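Local coordinates for Alr1010 protein (Nostoc, PDB 3URG), which probably binds calcium ions, acting as a small cyanobacterial calcium-binding protein, at residues 51-56 with 86-91. Residues are numbered along the deposited sequence; the frame is centred on the assembly and turned at random.
With MNB (5-mercapto-2-nitro-benzoic acid), chain B.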
# COMPACT_ATOMS: atom_id res chain seq x y z
N GLY A 51 2.31 4.44 11.87
CA GLY A 51 2.22 3.01 12.13
C GLY A 51 2.10 2.21 10.84
O GLY A 51 2.78 1.19 10.65
N TRP A 52 1.23 2.64 9.94
CA TRP A 52 1.05 1.90 8.69
C TRP A 52 2.31 1.99 7.82
O TRP A 52 2.68 1.02 7.15
CB TRP A 52 -0.15 2.43 7.92
CG TRP A 52 -1.42 1.71 8.24
CD1 TRP A 52 -2.41 2.12 9.08
CD2 TRP A 52 -1.82 0.44 7.73
NE1 TRP A 52 -3.42 1.17 9.11
CE2 TRP A 52 -3.07 0.13 8.29
CE3 TRP A 52 -1.24 -0.47 6.85
CZ2 TRP A 52 -3.75 -1.05 8.00
CZ3 TRP A 52 -1.91 -1.64 6.56
CH2 TRP A 52 -3.15 -1.92 7.13
N TYR A 53 2.96 3.15 7.81
CA TYR A 53 4.13 3.36 6.97
C TYR A 53 5.25 2.40 7.38
O TYR A 53 5.82 1.69 6.54
CB TYR A 53 4.62 4.81 7.05
CG TYR A 53 5.77 5.12 6.11
CD1 TYR A 53 5.53 5.57 4.81
CD2 TYR A 53 7.09 4.97 6.51
CE1 TYR A 53 6.58 5.85 3.94
CE2 TYR A 53 8.16 5.25 5.63
CZ TYR A 53 7.88 5.69 4.36
OH TYR A 53 8.92 5.98 3.50
N TYR A 54 5.57 2.38 8.67
CA TYR A 54 6.58 1.48 9.20
C TYR A 54 6.20 0.01 9.06
O TYR A 54 7.05 -0.84 8.78
CB TYR A 54 6.88 1.78 10.68
CG TYR A 54 7.66 3.08 10.89
CD1 TYR A 54 8.57 3.53 9.95
CD2 TYR A 54 7.48 3.85 12.05
CE1 TYR A 54 9.28 4.70 10.13
CE2 TYR A 54 8.20 5.03 12.25
CZ TYR A 54 9.09 5.45 11.28
OH TYR A 54 9.81 6.61 11.46
N TYR A 55 4.93 -0.31 9.27
CA TYR A 55 4.52 -1.70 9.12
C TYR A 55 4.78 -2.18 7.68
O TYR A 55 5.40 -3.22 7.47
CB TYR A 55 3.06 -1.92 9.53
CG TYR A 55 2.51 -3.29 9.16
CD1 TYR A 55 2.80 -4.42 9.92
CD2 TYR A 55 1.68 -3.44 8.05
CE1 TYR A 55 2.28 -5.68 9.57
CE2 TYR A 55 1.16 -4.68 7.70
CZ TYR A 55 1.46 -5.79 8.46
OH TYR A 55 0.92 -7.00 8.08
N LEU A 56 4.33 -1.42 6.71
CA LEU A 56 4.48 -1.79 5.33
C LEU A 56 5.93 -1.85 4.91
O LEU A 56 6.36 -2.77 4.26
CB LEU A 56 3.69 -0.83 4.46
CG LEU A 56 2.19 -0.95 4.49
CD1 LEU A 56 1.54 0.13 3.77
CD2 LEU A 56 1.71 -2.24 4.01
N LEU A 86 10.21 -0.82 -5.56
CA LEU A 86 11.54 -0.67 -4.95
C LEU A 86 11.51 -0.44 -3.43
O LEU A 86 12.46 -0.77 -2.73
CB LEU A 86 12.28 0.50 -5.60
CG LEU A 86 13.04 0.25 -6.91
CD1 LEU A 86 12.63 -1.04 -7.62
CD2 LEU A 86 12.92 1.45 -7.82
N GLY A 87 10.43 0.14 -2.94
CA GLY A 87 10.34 0.45 -1.52
C GLY A 87 9.22 1.45 -1.28
O GLY A 87 8.52 1.82 -2.22
N MET A 88 9.04 1.86 -0.03
CA MET A 88 8.08 2.90 0.29
C MET A 88 8.59 4.19 -0.33
O MET A 88 9.80 4.41 -0.40
CB MET A 88 7.94 3.09 1.80
CG MET A 88 7.53 1.82 2.54
SD MET A 88 6.00 1.12 1.88
CE MET A 88 4.77 2.31 2.41
N ALA A 89 7.70 5.04 -0.76
CA ALA A 89 8.09 6.33 -1.22
C ALA A 89 8.54 7.10 -0.02
O ALA A 89 8.08 6.88 1.05
CB ALA A 89 6.97 6.98 -1.86
N PRO A 90 9.38 8.09 -0.22
CA PRO A 90 9.75 8.91 0.91
C PRO A 90 8.49 9.51 1.47
O PRO A 90 7.50 9.65 0.80
CB PRO A 90 10.60 9.99 0.26
CG PRO A 90 10.26 9.95 -1.17
CD PRO A 90 10.02 8.55 -1.46
N ASP A 91 8.51 9.76 2.75
CA ASP A 91 7.29 9.90 3.54
C ASP A 91 6.63 11.28 3.45
O ASP A 91 5.96 11.72 4.39
CB ASP A 91 7.51 9.48 5.01
CG ASP A 91 8.62 10.27 5.71
OD1 ASP A 91 9.15 11.24 5.12
OD2 ASP A 91 8.96 9.91 6.86
C6 MNB B . 6.31 10.72 8.98
C1 MNB B . 6.28 11.79 9.82
C2 MNB B . 5.15 11.97 10.67
C3 MNB B . 4.07 11.03 10.63
C4 MNB B . 4.10 9.93 9.76
C5 MNB B . 5.18 9.76 8.95
S5 MNB B . 5.27 8.38 7.87
C10 MNB B . 7.47 12.70 9.76
O12 MNB B . 7.53 13.72 10.41
O11 MNB B . 8.48 12.44 8.87
N7 MNB B . 5.00 13.06 11.60
O9 MNB B . 3.91 13.16 12.30
O8 MNB B . 5.95 13.91 11.81
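Tyr53 reaches from helix 45-59 to the loop that follows strand 77-86 and meets it with both its hydroxyl and its ring, leaving the helix with CG anti to the backbone N (chi1 -175°), which carries OH to a loop carbonyl. The polar part is one hydrogen bond, with Tyr53 OH donating to Ala89 O at 2.7 Å. The C=O...donor angle is 138°, and the hydroxyl sits above the carbonyl plane, not on a lone pair. Relative to the tyrosine, the same oxygen lies at the ring edge, in the ring plane.

Both faces of the ring are packed, each by a partner displaced toward the rim. Asp91 CB lies over one face, 4.1 Å from the centroid of the Tyr53 ring and 23° off its normal, which meets the geometry of a CH-pi contact. Met88 takes the opposite face with CG, and its CB comes within 3.6 Å of Tyr53 CZ. Bends at chi2 and chi3 fold the Met88 chain toward the helix, where CE packs 3.9 Å from Leu56 CB; these two side chains cross at about a right angle. Met88 also touches Val100 of strand 99-104, so the packing reaches the antiparallel sheet.

The bound 5-mercapto-2-nitrobenzoic acid borders the same tyrosine: its S5 is 3.7 Å from Tyr53 CB, approaching the ring obliquely. Its carboxyl O11 comes within 3.3 Å of Asp91 OD2, a close approach of two carboxyl groups. Glu46, Met50 and Cys94 complete this pocket. The chemistry thus implies a phenol whose reach is held by the hydrogen bond, while contacts on its two faces would limit its turning, joining helix and loop beside the bound group.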